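Local coordinates for protein CaaX farnesyltransferase beta subunit Ram1 (Aspergillus fumigatus, PDB 4L9P) that probably binds the protein substrate, as the zinc-containing subunit of a heterodimeric enzyme that transfers a farnesyl group to a cysteine near the substrate's C-terminus, at residues 259-263 / 497-501; 352-356 / 405-409. All coordinates share one frame; numbering follows the deposited sequence.

Interaction 1: 259-263 / 497-501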
ATOM      1  N   VAL B 259     -11.915  -7.896   3.167  1.00  4.69           N
ATOM      2  CA  VAL B 259     -11.903  -8.911   2.098  1.00  4.62           C
ATOM      3  C   VAL B 259     -12.215 -10.264   2.683  1.00  5.05           C
ATOM      4  O   VAL B 259     -13.007 -11.019   2.081  1.00  6.08           O
ATOM      5  CB  VAL B 259     -10.530  -8.932   1.407  1.00  5.02           C
ATOM      6  CG1 VAL B 259     -10.354 -10.239   0.618  1.00  6.01           C
ATOM      7  CG2 VAL B 259     -10.418  -7.723   0.480  1.00  5.60           C
ATOM      8  N   VAL B 260     -11.604 -10.644   3.814  1.00  5.92           N
ATOM      9  CA  VAL B 260     -11.967 -11.932   4.448  1.00  5.38           C
ATOM     10  C   VAL B 260     -13.462 -11.963   4.801  1.00  6.94           C
ATOM     11  O   VAL B 260     -14.158 -12.962   4.543  1.00  7.30           O
ATOM     12  CB  VAL B 260     -11.148 -12.156   5.687  1.00  5.93           C
ATOM     13  CG1 VAL B 260     -11.639 -13.365   6.539  1.00  8.07           C
ATOM     14  CG2 VAL B 260      -9.651 -12.371   5.270  1.00  6.78           C
ATOM     15  N   HIS B 261     -13.937 -10.848   5.363  1.00  5.86           N
ATOM     16  CA  HIS B 261     -15.353 -10.769   5.764  1.00  6.92           C
ATOM     17  C   HIS B 261     -16.253 -10.990   4.553  1.00  7.55           C
ATOM     18  O   HIS B 261     -17.242 -11.753   4.630  1.00  8.22           O
ATOM     19  CB  HIS B 261     -15.550  -9.395   6.397  1.00  6.45           C
ATOM     20  CG  HIS B 261     -16.893  -9.195   7.022  1.00  7.72           C
ATOM     21  ND1 HIS B 261     -18.056  -9.060   6.282  1.00  9.70           N
ATOM     22  CD2 HIS B 261     -17.256  -9.167   8.334  1.00  8.14           C
ATOM     23  CE1 HIS B 261     -19.080  -8.925   7.130  1.00  9.38           C
ATOM     24  NE2 HIS B 261     -18.619  -8.992   8.379  1.00  8.44           N
ATOM     25  N   ALA B 262     -15.961 -10.309   3.448  1.00  6.54           N
ATOM     26  CA  ALA B 262     -16.797 -10.399   2.250  1.00  5.91           C
ATOM     27  C   ALA B 262     -16.731 -11.782   1.612  1.00  5.58           C
ATOM     28  O   ALA B 262     -17.766 -12.365   1.264  1.00  7.36           O
ATOM     29  CB  ALA B 262     -16.352  -9.375   1.196  1.00  7.23           C
ATOM     30  N   LEU B 263     -15.520 -12.324   1.423  1.00  5.92           N
ATOM     31  CA  LEU B 263     -15.460 -13.592   0.696  1.00  5.55           C
ATOM     32  C   LEU B 263     -16.067 -14.766   1.507  1.00  6.74           C
ATOM     33  O   LEU B 263     -16.495 -15.739   0.906  1.00  8.20           O
ATOM     34  CB  LEU B 263     -14.010 -13.939   0.315  1.00  6.74           C
ATOM     35  CG  LEU B 263     -13.463 -13.001  -0.743  1.00  6.89           C
ATOM     36  CD1 LEU B 263     -11.936 -13.334  -0.967  1.00  7.97           C
ATOM     37  CD2 LEU B 263     -14.190 -13.142  -2.078  1.00  8.35           C
ATOM     38  N   ILE B 497     -10.493  -5.742  -6.754  1.00  6.24           N
ATOM     39  CA  ILE B 497     -10.556  -5.632  -5.287  1.00  5.57           C
ATOM     40  C   ILE B 497      -9.977  -6.892  -4.616  1.00  4.76           C
ATOM     41  O   ILE B 497      -9.225  -6.770  -3.658  1.00  5.90           O
ATOM     42  CB  ILE B 497     -12.025  -5.529  -4.816  1.00  6.36           C
ATOM     43  CG1 ILE B 497     -12.644  -4.265  -5.372  1.00  7.12           C
ATOM     44  CG2 ILE B 497     -12.117  -5.548  -3.300  1.00  7.17           C
ATOM     45  CD1 ILE B 497     -14.154  -4.137  -5.046  1.00  9.31           C
ATOM     46  N   PHE B 498     -10.309  -8.096  -5.120  1.00  4.38           N
ATOM     47  CA  PHE B 498      -9.959  -9.343  -4.395  1.00  4.53           C
ATOM     48  C   PHE B 498      -8.623  -9.894  -4.836  1.00  5.03           C
ATOM     49  O   PHE B 498      -8.051 -10.762  -4.152  1.00  6.47           O
ATOM     50  CB  PHE B 498     -11.039 -10.413  -4.570  1.00  5.60           C
ATOM     51  CG  PHE B 498     -12.374  -9.973  -3.965  1.00  5.74           C
ATOM     52  CD1 PHE B 498     -12.449  -9.679  -2.601  1.00  6.22           C
ATOM     53  CD2 PHE B 498     -13.526  -9.765  -4.783  1.00  6.56           C
ATOM     54  CE1 PHE B 498     -13.631  -9.262  -2.022  1.00  6.00           C
ATOM     55  CE2 PHE B 498     -14.744  -9.340  -4.201  1.00  6.87           C
ATOM     56  CZ  PHE B 498     -14.810  -9.095  -2.798  1.00  7.65           C
ATOM     57  N   VAL B 499      -8.103  -9.458  -5.997  1.00  5.27           N
ATOM     58  CA  VAL B 499      -6.742  -9.882  -6.407  1.00  4.22           C
ATOM     59  C   VAL B 499      -6.594 -11.403  -6.554  1.00  5.21           C
ATOM     60  O   VAL B 499      -5.595 -12.014  -6.181  1.00  6.13           O
ATOM     61  CB  VAL B 499      -5.596  -9.234  -5.545  1.00  4.71           C
ATOM     62  CG1 VAL B 499      -4.341  -9.111  -6.439  1.00  6.43           C
ATOM     63  CG2 VAL B 499      -5.980  -7.847  -5.049  1.00  5.17           C
ATOM     64  N   ILE B 500      -7.635 -11.989  -7.157  1.00  5.96           N
ATOM     65  CA  ILE B 500      -7.724 -13.378  -7.584  1.00  6.05           C
ATOM     66  C   ILE B 500      -8.650 -13.386  -8.790  1.00  6.59           C
ATOM     67  O   ILE B 500      -9.331 -12.402  -9.070  1.00  6.72           O
ATOM     68  CB  ILE B 500      -8.341 -14.290  -6.442  1.00  7.16           C
ATOM     69  CG1 ILE B 500      -9.638 -13.695  -5.863  1.00  6.94           C
ATOM     70  CG2 ILE B 500      -7.290 -14.569  -5.336  1.00  8.16           C
ATOM     71  CD1 ILE B 500     -10.347 -14.683  -4.884  1.00  7.21           C
ATOM     72  N   PRO B 501      -8.712 -14.501  -9.525  1.00  7.50           N
ATOM     73  CA  PRO B 501      -9.630 -14.509 -10.671  1.00  7.74           C
ATOM     74  C   PRO B 501     -11.082 -14.256 -10.232  1.00  7.76           C
ATOM     75  O   PRO B 501     -11.520 -14.694  -9.141  1.00  8.74           O
ATOM     76  CB  PRO B 501      -9.483 -15.932 -11.212  1.00  8.64           C
ATOM     77  CG  PRO B 501      -8.073 -16.343 -10.788  1.00  8.22           C
ATOM     78  CD  PRO B 501      -7.873 -15.707  -9.426  1.00  7.69           C
TER
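Val259, Ala262 and Leu263 of helix 251-263 receive the ring of Phe498 in a buried, apolar side-chain contact, with no hydrogen bond across it, inside the alpha-alpha toroid of the protein prenyltransferase beta subunit. The partner is not another helix but the irregular segment 497-501, which ends at Pro501, the N-cap of helix 502-513. Residues 497-501 also touch helices 200-213 and 312-323, consistent with the C-terminal part of the chain closing one end of the barrel, as in related farnesyltransferases. Although the backbones stay well apart, with Val259 CA 6.8 Å from Phe498 CA, the phenyl group bridges the interval. Its CG stands beside the backbone N (chi1 -63°), which directs the ring at the helix. Leu263 reaches over one face in a CH-pi contact, CD2 lying 3.9 Å from the ring centroid and only 12° off the normal. On the opposite face, Ile497 CG2 sits 4.1 Å above the plane of the Phe498 ring, so the ring is sandwiched between two aliphatic branches. Ala262 CB approaches the rim near the ring plane, 4.2 Å from Phe498 CE1. Farther along, the Leu263 CD1 and Ile500 CD1 methyls meet at 4.4 Å. The rings of Phe465 and His495 also meet Phe498, and Ala505 of helix 502-513 touches Leu263, Phe498 and Ile500, extending the apolar cluster. A polar tie runs alongside, where Tyr255 OH is hydrogen-bonded to Ile497 O. Val259 also meets the ring edge, its CG1 methyl lying in the ring plane 3.9 Å from Phe498 CD1.

Interaction 2: 352-356 / 405-409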
ATOM      1  N   PRO B 352      11.809   7.972 -18.054  1.00  6.20           N
ATOM      2  CA  PRO B 352      11.579   6.914 -19.046  1.00  6.53           C
ATOM      3  C   PRO B 352      11.233   5.548 -18.456  1.00  6.27           C
ATOM      4  O   PRO B 352      10.882   4.637 -19.211  1.00  6.65           O
ATOM      5  CB  PRO B 352      12.972   6.820 -19.789  1.00  7.57           C
ATOM      6  CG  PRO B 352      13.933   7.218 -18.659  1.00  7.01           C
ATOM      7  CD  PRO B 352      13.226   8.359 -17.938  1.00  7.86           C
ATOM      8  N   GLU B 353      11.349   5.333 -17.124  1.00  6.15           N
ATOM      9  CA  GLU B 353      11.159   3.972 -16.618  1.00  6.07           C
ATOM     10  C   GLU B 353       9.820   3.367 -16.999  1.00  6.33           C
ATOM     11  O   GLU B 353       9.771   2.172 -17.326  1.00  7.21           O
ATOM     12  CB  GLU B 353      11.217   3.974 -15.052  1.00  6.33           C
ATOM     13  CG  GLU B 353      12.511   4.521 -14.463  1.00  7.02           C
ATOM     14  CD  GLU B 353      12.390   5.988 -14.071  1.00  7.06           C
ATOM     15  OE1 GLU B 353      12.158   6.850 -14.945  1.00  7.89           O
ATOM     16  OE2 GLU B 353      12.547   6.281 -12.866  1.00  7.41           O
ATOM     17  N   GLY B 354       8.736   4.146 -16.921  1.00  6.07           N
ATOM     18  CA  GLY B 354       7.392   3.703 -17.272  1.00  5.33           C
ATOM     19  C   GLY B 354       6.623   3.108 -16.109  1.00  4.57           C
ATOM     20  O   GLY B 354       5.402   3.021 -16.231  1.00  5.22           O
ATOM     21  N   GLY B 355       7.302   2.633 -15.055  1.00  4.79           N
ATOM     22  CA  GLY B 355       6.592   2.084 -13.907  1.00  4.47           C
ATOM     23  C   GLY B 355       6.141   3.120 -12.894  1.00  3.57           C
ATOM     24  O   GLY B 355       6.201   4.342 -13.130  1.00  4.10           O
ATOM     25  N   PHE B 356       5.615   2.583 -11.794  1.00  3.91           N
ATOM     26  CA  PHE B 356       5.072   3.456 -10.746  1.00  4.19           C
ATOM     27  C   PHE B 356       5.959   3.417  -9.536  1.00  3.34           C
ATOM     28  O   PHE B 356       6.463   2.374  -9.093  1.00  3.96           O
ATOM     29  CB  PHE B 356       3.687   2.956 -10.262  1.00  4.52           C
ATOM     30  CG  PHE B 356       2.655   2.827 -11.361  1.00  4.38           C
ATOM     31  CD1 PHE B 356       2.273   3.921 -12.130  1.00  5.56           C
ATOM     32  CD2 PHE B 356       2.022   1.624 -11.539  1.00  4.24           C
ATOM     33  CE1 PHE B 356       1.272   3.792 -13.107  1.00  6.01           C
ATOM     34  CE2 PHE B 356       0.969   1.503 -12.471  1.00  5.17           C
ATOM     35  CZ  PHE B 356       0.605   2.569 -13.265  1.00  6.34           C
ATOM     36  N   GLY B 405       3.719   2.648 -20.917  1.00  4.77           N
ATOM     37  CA  GLY B 405       4.841   2.799 -19.983  1.00  5.26           C
ATOM     38  C   GLY B 405       4.936   1.670 -18.968  1.00  5.83           C
ATOM     39  O   GLY B 405       6.003   1.099 -18.719  1.00  5.13           O
ATOM     40  N   LEU B 406       3.793   1.300 -18.397  1.00  4.77           N
ATOM     41  CA  LEU B 406       3.824   0.254 -17.381  1.00  4.99           C
ATOM     42  C   LEU B 406       4.255  -1.075 -17.965  1.00  4.86           C
ATOM     43  O   LEU B 406       4.988  -1.852 -17.361  1.00  4.69           O
ATOM     44  CB  LEU B 406       2.454   0.164 -16.694  1.00  5.05           C
ATOM     45  CG  LEU B 406       2.405  -0.870 -15.592  1.00  4.98           C
ATOM     46  CD1 LEU B 406       3.411  -0.529 -14.488  1.00  5.24           C
ATOM     47  CD2 LEU B 406       0.956  -1.033 -15.028  1.00  5.92           C
ATOM     48  N   THR B 407       3.727  -1.338 -19.180  1.00  4.73           N
ATOM     49  CA  THR B 407       4.035  -2.585 -19.840  1.00  4.21           C
ATOM     50  C   THR B 407       5.533  -2.674 -20.206  1.00  4.90           C
ATOM     51  O   THR B 407       6.173  -3.723 -20.021  1.00  5.44           O
ATOM     52  CB  THR B 407       3.211  -2.711 -21.113  1.00  5.12           C
ATOM     53  OG1 THR B 407       1.831  -2.730 -20.738  1.00  6.66           O
ATOM     54  CG2 THR B 407       3.502  -4.054 -21.783  1.00  6.28           C
ATOM     55  N   ARG B 408       6.088  -1.566 -20.698  1.00  5.00           N
ATOM     56  CA  ARG B 408       7.533  -1.532 -20.942  1.00  5.56           C
ATOM     57  C   ARG B 408       8.309  -1.783 -19.663  1.00  4.91           C
ATOM     58  O   ARG B 408       9.289  -2.522 -19.662  1.00  5.67           O
ATOM     59  CB  ARG B 408       7.980  -0.203 -21.553  1.00  6.79           C
ATOM     60  CG  ARG B 408       7.403  -0.008 -22.974  1.00  6.77           C
ATOM     61  CD  ARG B 408       7.999   1.303 -23.585  1.00  8.40           C
ATOM     62  NE  ARG B 408       7.474   1.466 -24.967  1.00  8.45           N
ATOM     63  CZ  ARG B 408       7.935   0.808 -26.029  1.00  8.83           C
ATOM     64  NH1 ARG B 408       9.008   0.022 -25.925  1.00  8.98           N
ATOM     65  NH2 ARG B 408       7.294   0.971 -27.199  1.00  9.61           N
ATOM     66  N   TYR B 409       7.934  -1.104 -18.544  1.00  4.19           N
ATOM     67  CA  TYR B 409       8.705  -1.328 -17.361  1.00  4.33           C
ATOM     68  C   TYR B 409       8.657  -2.775 -16.917  1.00  3.95           C
ATOM     69  O   TYR B 409       9.671  -3.363 -16.600  1.00  5.17           O
ATOM     70  CB  TYR B 409       8.133  -0.440 -16.246  1.00  4.22           C
ATOM     71  CG  TYR B 409       9.018  -0.463 -14.979  1.00  4.32           C
ATOM     72  CD1 TYR B 409      10.382  -0.067 -15.035  1.00  5.04           C
ATOM     73  CD2 TYR B 409       8.528  -1.087 -13.804  1.00  3.81           C
ATOM     74  CE1 TYR B 409      11.196  -0.203 -13.939  1.00  5.26           C
ATOM     75  CE2 TYR B 409       9.340  -1.187 -12.650  1.00  4.66           C
ATOM     76  CZ  TYR B 409      10.678  -0.816 -12.760  1.00  5.06           C
ATOM     77  OH  TYR B 409      11.523  -0.971 -11.687  1.00  5.69           O
TER
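Tyr409 and Leu406 both carry CG opposite the backbone N (chi1 -172° and -178°), which sends the tyrosine ring along the backbone of 353-355 and the leucine methyls to Phe356. The side chains of Phe356 and Leu406 cross at about a right angle. Leu406 CD2 comes within 3.6 Å of Phe356 CE2 and approaches the ring obliquely. Tyr409 meets mainly backbone: its CD1 is 3.3 Å from Glu353 O, while its CB lies 3.4 Å from Gly355 N. The phenol end is held by a hydrogen bond from Tyr409 OH to Asp423 O, and the Glu353 carboxylate turns off to Gln94. Between the Tyr409 and Leu406 contacts the backbones meet directly, with Gly354 CA and Gly405 CA 3.8 Å apart. Gly354, bare of a side chain, lets its CA make a CA-H...O contact with Gly405 O at 3.3 Å, and bare Gly355 leaves room for the Tyr409 ring. A second such contact runs the other way, from Leu406 CA to Gly354 O at 3.4 Å; that carbonyl is hydrogen-bonded by Gln349 NE2. Backbone hydrogen bonds join Phe356 to Asp365, a zinc ligand. The Gly-Gly-Phe segment laid across the start of helix 403-413 matches the glycine-rich motif recurring in prenyltransferase beta subunits, here next to the zinc site of the alpha-alpha toroid.

Overall arrangement
Interactions 1 and 2 lie in separate regions of the same alpha-alpha toroid, their centres 27 Å apart and their nearest atoms about 13 Å apart, without touching. Along the chain, 352-356 and 405-409 both fall between the two segments of interaction 1, so the later contact is nested inside the loop that the earlier one closes. Each is near a different component of the active site. In interaction 1 the Val259 side chain is about 8 Å from the bound farnesyl diphosphate analogue, whereas in interaction 2 the Tyr409 side chain is about 8 Å from the zinc ion and about 6 Å from the side chain of its ligand Asp365.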